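PDB 6ZD1: telomerase reverse transcriptase from Candida tropicalis MYA-3404, which probably extends chromosome ends as a reverse transcriptase, adding short telomeric DNA repeats by copying a template within the enzyme's RNA component. Local coordinates for residues A[269-272]-A[273-277]; A[287-290]-A[291-295]; A[590-593]-A[594-598]; A[601-604]-A[605-608]; A[658-661]-A[662-666]. All blocks are in the same frame, centred on the assembly; numbering follows the deposited sequence.

Contacts 1 and 2 sit about 25 Å apart (centres) on one helix, 263-298, each partly buried; the first packs aromatic and aliphatic groups, the second pairs two amides on one side and sets apolar residues against neighbouring elements. Contact 3 is the most buried and ends helix 582-596, contact 5 ends helix 642-664, and contact 4 is the surface loop leading into helix 609-637. Contacts 3, 4 and 5 share one device, an asparagine that turns its ND2 back to the carbonyl oxygen four residues earlier, weakly in contact 5. They also touch: N664 of contact 5 holds the backbone of contact 4, and K659 reaches L597 O of contact 3.

Contact 1 (A[269-272]-A[273-277]); sequences EKWD and YIFYQ
Over one face of the six-membered ring of W271 lies I274 CD1, and at the edge of the indole, near its plane, comes F275 CE2. The methyl makes a CH-pi contact: I274 CD1 stands 4.0 Å from the centroid of that ring, 15° off its normal and displaced toward the rim. The other branch joins in, with I274 CG2 4.0 Å from W271 CE3. Both branches arrive because the fork of I274 sets CG2 opposite the backbone N and CG1 beside it (chi1 -68°). F275 comes in from the next position along the helix, CE2 4.0 Å from W271 CE3, and its ring is inclined at 55° to the indole, an oblique aromatic pair. The root of the phenyl ring, F275 CG, lies 3.3 Å from W271 O, the same oxygen that accepts the bond from F275 N at 2.9 Å. On the other side of I274, the aliphatic part of K270 brings CE within 4.2 Å of I274 CD1, while its ammonium goes on to a salt bridge with D378. D272 turns its carboxylate back to K268, and the ring of Y276 stacks with F229. This is side-chain packing at spacings of three and four along an alpha helix, here helix 263-298 of the reverse transcriptase region, with W271, I274 and F275 forming a strip along its side.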
loop_
_atom_site.group_PDB
_atom_site.type_symbol
_atom_site.label_atom_id
_atom_site.label_comp_id
_atom_site.label_asym_id
_atom_site.label_seq_id
_atom_site.Cartn_x
_atom_site.Cartn_y
_atom_site.Cartn_z
ATOM N N GLU A 269 1.696 -24.205 -11.277
ATOM C CA GLU A 269 2.675 -23.130 -11.349
ATOM C C GLU A 269 2.441 -22.072 -10.282
ATOM O O GLU A 269 3.389 -21.376 -9.902
ATOM C CB GLU A 269 2.656 -22.496 -12.739
ATOM C CG GLU A 269 3.041 -23.464 -13.843
ATOM C CD GLU A 269 3.221 -22.783 -15.182
ATOM O OE1 GLU A 269 3.786 -23.418 -16.098
ATOM O OE2 GLU A 269 2.802 -21.613 -15.314
ATOM N N LYS A 270 1.213 -21.953 -9.776
ATOM C CA LYS A 270 0.965 -21.032 -8.673
ATOM C C LYS A 270 1.778 -21.426 -7.447
ATOM O O LYS A 270 2.336 -20.562 -6.758
ATOM C CB LYS A 270 -0.530 -20.994 -8.346
ATOM C CG LYS A 270 -0.894 -20.104 -7.168
ATOM C CD LYS A 270 -0.415 -18.678 -7.378
ATOM C CE LYS A 270 -0.640 -17.823 -6.140
ATOM N NZ LYS A 270 -2.084 -17.686 -5.804
ATOM N N TRP A 271 1.885 -22.731 -7.176
ATOM C CA TRP A 271 2.690 -23.206 -6.057
ATOM C C TRP A 271 4.179 -23.205 -6.363
ATOM O O TRP A 271 4.988 -23.159 -5.428
ATOM C CB TRP A 271 2.245 -24.611 -5.644
ATOM C CG TRP A 271 0.993 -24.595 -4.844
ATOM C CD1 TRP A 271 -0.280 -24.749 -5.308
ATOM C CD2 TRP A 271 0.884 -24.384 -3.433
ATOM N NE1 TRP A 271 -1.176 -24.658 -4.269
ATOM C CE2 TRP A 271 -0.486 -24.433 -3.107
ATOM C CE3 TRP A 271 1.814 -24.165 -2.410
ATOM C CZ2 TRP A 271 -0.948 -24.274 -1.803
ATOM C CZ3 TRP A 271 1.353 -24.005 -1.115
ATOM C CH2 TRP A 271 -0.016 -24.060 -0.824
ATOM N N ASP A 272 4.560 -23.256 -7.641
ATOM C CA ASP A 272 5.956 -23.021 -7.991
ATOM C C ASP A 272 6.391 -21.624 -7.569
ATOM O O ASP A 272 7.456 -21.455 -6.965
ATOM C CB ASP A 272 6.164 -23.216 -9.493
ATOM C CG ASP A 272 6.227 -24.675 -9.890
ATOM O OD1 ASP A 272 6.711 -25.491 -9.078
ATOM O OD2 ASP A 272 5.800 -25.004 -11.017
ATOM N N TYR A 273 5.561 -20.613 -7.845
ATOM C CA TYR A 273 5.898 -19.257 -7.424
ATOM C C TYR A 273 5.909 -19.147 -5.907
ATOM O O TYR A 273 6.824 -18.547 -5.330
ATOM C CB TYR A 273 4.913 -18.252 -8.026
ATOM C CG TYR A 273 5.274 -16.803 -7.761
ATOM C CD1 TYR A 273 4.786 -16.135 -6.642
ATOM C CD2 TYR A 273 6.105 -16.104 -8.628
ATOM C CE1 TYR A 273 5.116 -14.812 -6.397
ATOM C CE2 TYR A 273 6.440 -14.784 -8.390
ATOM C CZ TYR A 273 5.944 -14.141 -7.275
ATOM O OH TYR A 273 6.277 -12.825 -7.037
ATOM N N ILE A 274 4.915 -19.747 -5.247
ATOM C CA ILE A 274 4.852 -19.735 -3.788
ATOM C C ILE A 274 6.118 -20.336 -3.190
ATOM O O ILE A 274 6.671 -19.812 -2.214
ATOM C CB ILE A 274 3.592 -20.476 -3.304
ATOM C CG1 ILE A 274 2.332 -19.701 -3.680
ATOM C CG2 ILE A 274 3.640 -20.706 -1.802
ATOM C CD1 ILE A 274 1.058 -20.404 -3.270
ATOM N N PHE A 275 6.597 -21.445 -3.757
ATOM C CA PHE A 275 7.845 -22.023 -3.270
ATOM C C PHE A 275 9.042 -21.179 -3.687
ATOM O O PHE A 275 10.016 -21.060 -2.933
ATOM C CB PHE A 275 8.000 -23.457 -3.775
ATOM C CG PHE A 275 7.046 -24.423 -3.143
ATOM C CD1 PHE A 275 6.724 -25.609 -3.778
ATOM C CD2 PHE A 275 6.469 -24.147 -1.914
ATOM C CE1 PHE A 275 5.847 -26.499 -3.200
ATOM C CE2 PHE A 275 5.589 -25.036 -1.330
ATOM C CZ PHE A 275 5.276 -26.214 -1.974
ATOM N N TYR A 276 8.991 -20.585 -4.882
ATOM C CA TYR A 276 10.063 -19.688 -5.300
ATOM C C TYR A 276 10.112 -18.446 -4.418
ATOM O O TYR A 276 11.196 -17.980 -4.049
ATOM C CB TYR A 276 9.884 -19.301 -6.769
ATOM C CG TYR A 276 11.010 -18.464 -7.337
ATOM C CD1 TYR A 276 10.830 -17.113 -7.615
ATOM C CD2 TYR A 276 12.253 -19.026 -7.601
ATOM C CE1 TYR A 276 11.858 -16.347 -8.141
ATOM C CE2 TYR A 276 13.285 -18.268 -8.124
ATOM C CZ TYR A 276 13.083 -16.931 -8.391
ATOM O OH TYR A 276 14.113 -16.179 -8.912
ATOM N N GLN A 277 8.947 -17.908 -4.054
ATOM C CA GLN A 277 8.919 -16.735 -3.187
ATOM C C GLN A 277 9.398 -17.081 -1.784
ATOM O O GLN A 277 10.175 -16.328 -1.185
ATOM C CB GLN A 277 7.508 -16.150 -3.148
ATOM C CG GLN A 277 7.377 -14.842 -2.384
ATOM C CD GLN A 277 5.953 -14.305 -2.400
ATOM O OE1 GLN A 277 4.993 -15.060 -2.568
ATOM N NE2 GLN A 277 5.812 -12.994 -2.232
#

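Contact 2 (A[287-290]-A[291-295]); sequences VLQL and KLNAL
Q289 and N293 meet through their amides, one turn of helix apart. Q289 NE2 points a hydrogen at N293 OD1, but at 3.5 Å the bond is weak. The amide planes are 28° apart and the two side chains pass each other at a slant, with N293 ND2 3.7 Å from Q289 CG. Q289 gets there by leaving the backbone with CG opposite N (chi1 -167°) and then bending at the next bond (chi2 65°), which folds the amide along the helix. N293 N bonds to Q289 O at 2.8 Å, the backbone bond that sets the two residues one turn apart. K291 lies elsewhere on the same turn: its CG runs over V287 O at 3.4 Å, and K291 N bonds to that oxygen at 2.9 Å. This part of helix 263-298, in the reverse transcriptase region, has one side, with V287, L288 and L292, packed into the protein, while L290 and A294 are exposed. L288 packs on I471 and I475 of helix 469-484 and on I359 of helix 349-359, and L292 touches D474. V287 rests on Y369 and V371 of strand 368-372. The long chain of K291 passes over F360 and Y369 before its ammonium closes a salt bridge with D363, and Q289 is backed by I471.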
loop_
_atom_site.group_PDB
_atom_site.type_symbol
_atom_site.label_atom_id
_atom_site.label_comp_id
_atom_site.label_asym_id
_atom_site.label_seq_id
_atom_site.Cartn_x
_atom_site.Cartn_y
_atom_site.Cartn_z
ATOM N N VAL A 287 18.997 -11.241 2.876
ATOM C CA VAL A 287 20.446 -11.080 2.940
ATOM C C VAL A 287 20.848 -9.703 2.429
ATOM O O VAL A 287 21.732 -9.050 2.996
ATOM C CB VAL A 287 21.142 -12.205 2.154
ATOM C CG1 VAL A 287 22.655 -12.029 2.197
ATOM C CG2 VAL A 287 20.737 -13.559 2.711
ATOM N N LEU A 288 20.190 -9.227 1.372
ATOM C CA LEU A 288 20.470 -7.881 0.884
ATOM C C LEU A 288 20.172 -6.844 1.957
ATOM O O LEU A 288 20.940 -5.890 2.140
ATOM C CB LEU A 288 19.659 -7.596 -0.378
ATOM C CG LEU A 288 20.035 -8.385 -1.633
ATOM C CD1 LEU A 288 19.087 -8.043 -2.766
ATOM C CD2 LEU A 288 21.472 -8.111 -2.036
ATOM N N GLN A 289 19.073 -7.025 2.694
ATOM C CA GLN A 289 18.721 -6.072 3.740
ATOM C C GLN A 289 19.735 -6.093 4.878
ATOM O O GLN A 289 20.058 -5.043 5.446
ATOM C CB GLN A 289 17.316 -6.364 4.267
ATOM C CG GLN A 289 16.732 -5.258 5.137
ATOM C CD GLN A 289 16.510 -3.963 4.374
ATOM O OE1 GLN A 289 15.599 -3.863 3.553
ATOM N NE2 GLN A 289 17.345 -2.965 4.642
ATOM N N LEU A 290 20.249 -7.277 5.227
ATOM C CA LEU A 290 21.230 -7.358 6.305
ATOM C C LEU A 290 22.555 -6.724 5.903
ATOM O O LEU A 290 23.135 -5.947 6.672
ATOM C CB LEU A 290 21.437 -8.815 6.718
ATOM C CG LEU A 290 20.320 -9.407 7.575
ATOM C CD1 LEU A 290 20.676 -10.816 8.020
ATOM C CD2 LEU A 290 20.048 -8.510 8.774
ATOM N N LYS A 291 23.044 -7.034 4.698
ATOM C CA LYS A 291 24.254 -6.389 4.201
ATOM C C LYS A 291 24.089 -4.877 4.180
ATOM O O LYS A 291 25.022 -4.135 4.509
ATOM C CB LYS A 291 24.590 -6.904 2.802
ATOM C CG LYS A 291 25.009 -8.357 2.753
ATOM C CD LYS A 291 26.344 -8.544 3.442
ATOM C CE LYS A 291 26.747 -10.003 3.476
ATOM N NZ LYS A 291 27.965 -10.193 4.310
ATOM N N LEU A 292 22.900 -4.405 3.804
ATOM C CA LEU A 292 22.644 -2.972 3.760
ATOM C C LEU A 292 22.569 -2.382 5.163
ATOM O O LEU A 292 23.033 -1.260 5.396
ATOM C CB LEU A 292 21.351 -2.710 2.988
ATOM C CG LEU A 292 21.170 -1.337 2.352
ATOM C CD1 LEU A 292 22.316 -1.042 1.398
ATOM C CD2 LEU A 292 19.842 -1.289 1.628
ATOM N N ASN A 293 21.986 -3.122 6.111
ATOM C CA ASN A 293 21.926 -2.648 7.489
ATOM C C ASN A 293 23.313 -2.585 8.111
ATOM O O ASN A 293 23.633 -1.632 8.832
ATOM C CB ASN A 293 21.020 -3.554 8.320
ATOM C CG ASN A 293 19.561 -3.391 7.973
ATOM O OD1 ASN A 293 19.123 -2.314 7.567
ATOM N ND2 ASN A 293 18.794 -4.462 8.135
ATOM N N ALA A 294 24.148 -3.591 7.844
ATOM C CA ALA A 294 25.487 -3.609 8.420
ATOM C C ALA A 294 26.330 -2.453 7.905
ATOM O O ALA A 294 27.243 -1.993 8.600
ATOM C CB ALA A 294 26.167 -4.945 8.123
ATOM N N LEU A 295 26.035 -1.961 6.700
ATOM C CA LEU A 295 26.745 -0.806 6.172
ATOM C C LEU A 295 26.284 0.499 6.799
ATOM O O LEU A 295 27.049 1.470 6.805
ATOM C CB LEU A 295 26.571 -0.732 4.656
ATOM C CG LEU A 295 27.344 -1.796 3.889
ATOM C CD1 LEU A 295 27.004 -1.727 2.417
ATOM C CD2 LEU A 295 28.834 -1.605 4.110
#

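Contact 3 (A[590-593]-A[594-598]); sequences KQFY and CSNLS
N596 reaches back to F592 with both of its nitrogens. F592 O accepts N596 ND2 at 2.7 Å and N596 N at 3.2 Å, and the two donors come from opposite faces of the carbonyl plane. The side-chain bond is fairly straight, 154° at the hydrogen, and the oxygen lies close to the plane of the amide. What brings ND2 there is the first torsion of N596 (chi1 -65°), which keeps CG beside the backbone N. The same ND2 sits over one face of the F592 ring, 3.2 Å from F592 CE1 and toward the rim, with ring and amide planes 50° apart. Y593 O takes a weak bond from N596 N, also 3.2 Å, whereas Q591 O and K590 O are taken in the usual helical way by S595 N and C594 N. Next to this, Y593 CE2 meets L597 CD2 at 3.7 Å, and the phenol beyond it is satisfied by T656 of helix 642-664. L597 centres an inverse gamma turn, S598 N giving a weak 3.1 Å bond to N596 O. At this buried end of helix 582-596, F592 O thus takes a second, side-chain donor on top of its helical one, and L597 O, just past the helix, is met by K659 NZ, whose positive charge may polarise that carbonyl.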
loop_
_atom_site.group_PDB
_atom_site.type_symbol
_atom_site.label_atom_id
_atom_site.label_comp_id
_atom_site.label_asym_id
_atom_site.label_seq_id
_atom_site.Cartn_x
_atom_site.Cartn_y
_atom_site.Cartn_z
ATOM N N LYS A 590 -13.539 3.269 12.064
ATOM C CA LYS A 590 -13.148 2.107 11.277
ATOM C C LYS A 590 -13.220 2.428 9.791
ATOM O O LYS A 590 -12.342 2.022 9.020
ATOM C CB LYS A 590 -14.033 0.908 11.627
ATOM C CG LYS A 590 -13.408 -0.446 11.321
ATOM C CD LYS A 590 -13.573 -0.796 9.866
ATOM C CE LYS A 590 -12.725 -1.971 9.452
ATOM N NZ LYS A 590 -12.880 -2.177 7.967
ATOM N N GLN A 591 -14.241 3.185 9.378
ATOM C CA GLN A 591 -14.290 3.681 8.007
ATOM C C GLN A 591 -13.091 4.568 7.698
ATOM O O GLN A 591 -12.452 4.416 6.651
ATOM C CB GLN A 591 -15.588 4.447 7.771
ATOM C CG GLN A 591 -16.773 3.551 7.546
ATOM C CD GLN A 591 -16.541 2.604 6.389
ATOM O OE1 GLN A 591 -16.386 3.031 5.242
ATOM N NE2 GLN A 591 -16.494 1.309 6.684
ATOM N N PHE A 592 -12.757 5.485 8.612
ATOM C CA PHE A 592 -11.627 6.382 8.386
ATOM C C PHE A 592 -10.325 5.606 8.243
ATOM O O PHE A 592 -9.506 5.907 7.366
ATOM C CB PHE A 592 -11.527 7.393 9.528
ATOM C CG PHE A 592 -10.253 8.196 9.520
ATOM C CD1 PHE A 592 -10.134 9.321 8.721
ATOM C CD2 PHE A 592 -9.180 7.830 10.318
ATOM C CE1 PHE A 592 -8.967 10.063 8.711
ATOM C CE2 PHE A 592 -8.009 8.567 10.310
ATOM C CZ PHE A 592 -7.902 9.686 9.506
ATOM N N TYR A 593 -10.127 4.589 9.083
ATOM C CA TYR A 593 -8.872 3.844 9.066
ATOM C C TYR A 593 -8.689 3.108 7.746
ATOM O O TYR A 593 -7.638 3.215 7.103
ATOM C CB TYR A 593 -8.834 2.864 10.238
ATOM C CG TYR A 593 -7.498 2.188 10.434
ATOM C CD1 TYR A 593 -6.526 2.767 11.234
ATOM C CD2 TYR A 593 -7.214 0.968 9.831
ATOM C CE1 TYR A 593 -5.303 2.162 11.420
ATOM C CE2 TYR A 593 -5.984 0.352 10.015
ATOM C CZ TYR A 593 -5.035 0.957 10.812
ATOM O OH TYR A 593 -3.810 0.361 11.012
ATOM N N CYS A 594 -9.712 2.366 7.315
ATOM C CA CYS A 594 -9.608 1.646 6.048
ATOM C C CYS A 594 -9.507 2.597 4.868
ATOM O O CYS A 594 -8.866 2.269 3.865
ATOM C CB CYS A 594 -10.798 0.708 5.863
ATOM S SG CYS A 594 -10.899 -0.587 7.101
ATOM N N SER A 595 -10.125 3.776 4.965
ATOM C CA SER A 595 -10.075 4.713 3.849
ATOM C C SER A 595 -8.670 5.259 3.640
ATOM O O SER A 595 -8.297 5.583 2.508
ATOM C CB SER A 595 -11.059 5.861 4.079
ATOM O OG SER A 595 -11.010 6.795 3.011
ATOM N N ASN A 596 -7.874 5.356 4.705
ATOM C CA ASN A 596 -6.525 5.890 4.595
ATOM C C ASN A 596 -5.454 4.811 4.567
ATOM O O ASN A 596 -4.284 5.134 4.344
ATOM C CB ASN A 596 -6.243 6.857 5.753
ATOM C CG ASN A 596 -7.115 8.093 5.699
ATOM O OD1 ASN A 596 -6.779 9.077 5.041
ATOM N ND2 ASN A 596 -8.249 8.044 6.383
ATOM N N LEU A 597 -5.820 3.544 4.764
ATOM C CA LEU A 597 -4.846 2.453 4.790
ATOM C C LEU A 597 -4.709 1.891 3.378
ATOM O O LEU A 597 -5.238 0.832 3.038
ATOM C CB LEU A 597 -5.262 1.383 5.788
ATOM C CG LEU A 597 -4.245 0.262 6.011
ATOM C CD1 LEU A 597 -3.049 0.768 6.810
ATOM C CD2 LEU A 597 -4.895 -0.939 6.687
ATOM N N SER A 598 -3.977 2.623 2.546
ATOM C CA SER A 598 -3.821 2.257 1.149
ATOM C C SER A 598 -2.780 1.153 0.979
ATOM O O SER A 598 -1.920 0.930 1.836
ATOM C CB SER A 598 -3.433 3.479 0.325
ATOM O OG SER A 598 -4.348 4.541 0.525
#

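Contact 4 (A[601-604]-A[605-608]); sequences LLDF and SSNS
D603 O is gripped twice by N607, strongly by the side chain and weakly by the backbone. N607 ND2 lies 2.8 Å from D603 O with an N-H...O angle of 160°, in the carbonyl plane and on a lone pair, and the oxygen is close to the plane of the amide as well. N607 N adds the weak bond at 3.2 Å. The amide swings back over the turn because the first torsion of N607 (chi1 -46°) holds CG beside its backbone N. ND2 also makes a weak bond to F600 O, just before the segment. Separately, D603 OD1 takes a hydrogen from S606 OG at 3.0 Å, the hydroxyl coming from above the carboxylate plane, 61° out of it. The backbone nitrogens of S605 and S606 are close too, S606 N at 2.7 Å from D603 OD1. The F604 ring turns its edge to N607 O, which lies in the ring plane, 3.2 Å from F604 CD2. The chain then enters helix 609-637: S608, the N-cap residue, caps a backbone N of that helix, and its OG also bonds to N307 O, while F604 packs on L609 and I612. With no regular secondary structure here, polar side chains add to a sparse set of main-chain bonds, and the hydrogen bond from S606 OG would probably stabilise negative charge on D603 OD1.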
loop_
_atom_site.group_PDB
_atom_site.type_symbol
_atom_site.label_atom_id
_atom_site.label_comp_id
_atom_site.label_asym_id
_atom_site.label_seq_id
_atom_site.Cartn_x
_atom_site.Cartn_y
_atom_site.Cartn_z
ATOM N N LEU A 601 1.256 1.815 0.999
ATOM C CA LEU A 601 1.945 2.031 2.260
ATOM C C LEU A 601 2.130 0.746 3.047
ATOM O O LEU A 601 2.704 0.778 4.140
ATOM C CB LEU A 601 1.194 3.063 3.101
ATOM C CG LEU A 601 1.502 4.490 2.640
ATOM C CD1 LEU A 601 1.017 5.524 3.636
ATOM C CD2 LEU A 601 2.994 4.670 2.333
ATOM N N LEU A 602 1.667 -0.377 2.509
ATOM C CA LEU A 602 2.023 -1.692 3.012
ATOM C C LEU A 602 2.901 -2.445 2.028
ATOM O O LEU A 602 3.273 -3.592 2.296
ATOM C CB LEU A 602 0.754 -2.496 3.319
ATOM C CG LEU A 602 -0.286 -1.740 4.148
ATOM C CD1 LEU A 602 -1.540 -2.576 4.332
ATOM C CD2 LEU A 602 0.298 -1.340 5.493
ATOM N N ASP A 603 3.256 -1.815 0.907
ATOM C CA ASP A 603 4.030 -2.447 -0.158
ATOM C C ASP A 603 5.488 -2.554 0.280
ATOM O O ASP A 603 6.174 -1.538 0.442
ATOM C CB ASP A 603 3.875 -1.647 -1.453
ATOM C CG ASP A 603 4.598 -2.275 -2.641
ATOM O OD1 ASP A 603 5.845 -2.266 -2.667
ATOM O OD2 ASP A 603 3.915 -2.769 -3.562
ATOM N N PHE A 604 5.955 -3.788 0.480
ATOM C CA PHE A 604 7.336 -4.063 0.853
ATOM C C PHE A 604 8.272 -4.095 -0.349
ATOM O O PHE A 604 9.492 -4.140 -0.166
ATOM C CB PHE A 604 7.410 -5.394 1.610
ATOM C CG PHE A 604 8.558 -5.489 2.576
ATOM C CD1 PHE A 604 8.837 -6.687 3.218
ATOM C CD2 PHE A 604 9.349 -4.385 2.853
ATOM C CE1 PHE A 604 9.892 -6.785 4.107
ATOM C CE2 PHE A 604 10.405 -4.476 3.743
ATOM C CZ PHE A 604 10.677 -5.678 4.370
ATOM N N SER A 605 7.733 -4.099 -1.568
ATOM C CA SER A 605 8.561 -3.999 -2.762
ATOM C C SER A 605 9.039 -2.580 -3.027
ATOM O O SER A 605 9.961 -2.394 -3.825
ATOM C CB SER A 605 7.798 -4.512 -3.984
ATOM O OG SER A 605 7.519 -5.894 -3.863
ATOM N N SER A 606 8.422 -1.577 -2.402
ATOM C CA SER A 606 8.776 -0.185 -2.639
ATOM C C SER A 606 9.174 0.581 -1.383
ATOM O O SER A 606 9.747 1.670 -1.508
ATOM C CB SER A 606 7.610 0.553 -3.317
ATOM O OG SER A 606 7.116 -0.182 -4.424
ATOM N N ASN A 607 8.911 0.051 -0.191
ATOM C CA ASN A 607 9.198 0.755 1.051
ATOM C C ASN A 607 9.921 -0.170 2.019
ATOM O O ASN A 607 9.841 -1.397 1.921
ATOM C CB ASN A 607 7.917 1.278 1.725
ATOM C CG ASN A 607 6.983 1.970 0.758
ATOM O OD1 ASN A 607 7.123 3.162 0.484
ATOM N ND2 ASN A 607 6.013 1.227 0.243
ATOM N N SER A 608 10.622 0.444 2.968
ATOM C CA SER A 608 11.230 -0.290 4.064
ATOM C C SER A 608 10.190 -0.581 5.141
ATOM O O SER A 608 9.108 0.011 5.171
ATOM C CB SER A 608 12.397 0.496 4.662
ATOM O OG SER A 608 11.943 1.688 5.279
#

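Contact 5 (A[658-661]-A[662-666]); sequences EKFA and RVNGS
E658 and R662 form the salt bridge, E658 OE2 accepting R662 NH1 at 3.1 Å through its syn lone pair. The groups are not coplanar: the carboxylate and guanidinium planes are 59° apart. In apolar packing, K659 CG lies over one face of the guanidinium, 3.7 Å from R662 NH2, whereas E658 OE2 comes to its edge. K659 runs on fully extended to E122 and L597 O, which would probably temper any repulsion from R662, whose NH2 is 4.6 Å from K659 NZ. Among the uncharged bonds, F660 O is met by N664 N at 3.2 Å and, weakly, by N664 ND2 at 2.8 Å. That amide nitrogen also stands over the F660 ring, 3.1 Å from F660 CE2, with ring and amide planes 60° apart. N664 has further work, binding F604 N and L602 O and so tying the 601-608 loop to this helix. A661 O takes a weak bond from G665 N at 2.7 Å. G665 is the first residue to leave helical geometry: a glycine at the C' position, with positive phi, ends helix 642-664.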
loop_
_atom_site.group_PDB
_atom_site.type_symbol
_atom_site.label_atom_id
_atom_site.label_comp_id
_atom_site.label_asym_id
_atom_site.label_seq_id
_atom_site.Cartn_x
_atom_site.Cartn_y
_atom_site.Cartn_z
ATOM N N GLU A 658 -4.019 -8.281 7.721
ATOM C CA GLU A 658 -4.547 -8.958 6.541
ATOM C C GLU A 658 -4.182 -8.207 5.268
ATOM O O GLU A 658 -3.709 -8.809 4.294
ATOM C CB GLU A 658 -6.066 -9.098 6.668
ATOM C CG GLU A 658 -6.686 -10.304 5.971
ATOM C CD GLU A 658 -7.072 -10.026 4.529
ATOM O OE1 GLU A 658 -7.507 -10.972 3.835
ATOM O OE2 GLU A 658 -6.944 -8.864 4.089
ATOM N N LYS A 659 -4.359 -6.884 5.262
ATOM C CA LYS A 659 -4.040 -6.124 4.059
ATOM C C LYS A 659 -2.538 -6.092 3.799
ATOM O O LYS A 659 -2.116 -6.077 2.639
ATOM C CB LYS A 659 -4.604 -4.706 4.163
ATOM C CG LYS A 659 -4.630 -3.957 2.841
ATOM C CD LYS A 659 -5.516 -2.724 2.907
ATOM C CE LYS A 659 -5.556 -2.018 1.561
ATOM N NZ LYS A 659 -6.529 -0.890 1.537
ATOM N N PHE A 660 -1.718 -6.115 4.856
ATOM C CA PHE A 660 -0.271 -6.170 4.664
ATOM C C PHE A 660 0.152 -7.488 4.027
ATOM O O PHE A 660 1.018 -7.510 3.145
ATOM C CB PHE A 660 0.457 -5.975 5.995
ATOM C CG PHE A 660 1.946 -6.162 5.904
ATOM C CD1 PHE A 660 2.528 -7.389 6.191
ATOM C CD2 PHE A 660 2.766 -5.112 5.522
ATOM C CE1 PHE A 660 3.903 -7.561 6.100
ATOM C CE2 PHE A 660 4.142 -5.277 5.432
ATOM C CZ PHE A 660 4.710 -6.503 5.720
ATOM N N ALA A 661 -0.426 -8.602 4.482
ATOM C CA ALA A 661 -0.126 -9.891 3.868
ATOM C C ALA A 661 -0.694 -9.972 2.456
ATOM O O ALA A 661 -0.078 -10.569 1.565
ATOM C CB ALA A 661 -0.668 -11.024 4.736
ATOM N N ARG A 662 -1.870 -9.380 2.235
ATOM C CA ARG A 662 -2.458 -9.357 0.898
ATOM C C ARG A 662 -1.546 -8.636 -0.088
ATOM O O ARG A 662 -1.265 -9.146 -1.180
ATOM C CB ARG A 662 -3.832 -8.684 0.949
ATOM C CG ARG A 662 -5.001 -9.534 0.465
ATOM C CD ARG A 662 -6.320 -8.860 0.823
ATOM N NE ARG A 662 -6.373 -7.486 0.327
ATOM C CZ ARG A 662 -7.081 -6.508 0.890
ATOM N NH1 ARG A 662 -7.796 -6.741 1.985
ATOM N NH2 ARG A 662 -7.065 -5.291 0.362
ATOM N N VAL A 663 -1.070 -7.447 0.286
ATOM C CA VAL A 663 -0.284 -6.636 -0.638
ATOM C C VAL A 663 1.034 -7.325 -0.975
ATOM O O VAL A 663 1.360 -7.533 -2.149
ATOM C CB VAL A 663 -0.061 -5.229 -0.055
ATOM C CG1 VAL A 663 0.985 -4.479 -0.861
ATOM C CG2 VAL A 663 -1.372 -4.462 -0.047
ATOM N N ASN A 664 1.806 -7.697 0.042
ATOM C CA ASN A 664 3.129 -8.259 -0.194
ATOM C C ASN A 664 3.117 -9.758 -0.453
ATOM O O ASN A 664 4.133 -10.297 -0.903
ATOM C CB ASN A 664 4.037 -7.952 0.994
ATOM C CG ASN A 664 3.991 -6.498 1.378
ATOM O OD1 ASN A 664 4.462 -5.637 0.639
ATOM N ND2 ASN A 664 3.405 -6.210 2.531
ATOM N N GLY A 665 2.004 -10.440 -0.199
ATOM C CA GLY A 665 1.917 -11.861 -0.442
ATOM C C GLY A 665 2.727 -12.736 0.486
ATOM O O GLY A 665 2.527 -13.953 0.482
ATOM N N SER A 666 3.626 -12.171 1.288
ATOM C CA SER A 666 4.497 -12.943 2.163
ATOM C C SER A 666 4.320 -12.493 3.605
ATOM O O SER A 666 4.098 -11.307 3.873
ATOM C CB SER A 666 5.966 -12.802 1.752
ATOM O OG SER A 666 6.818 -13.484 2.661
#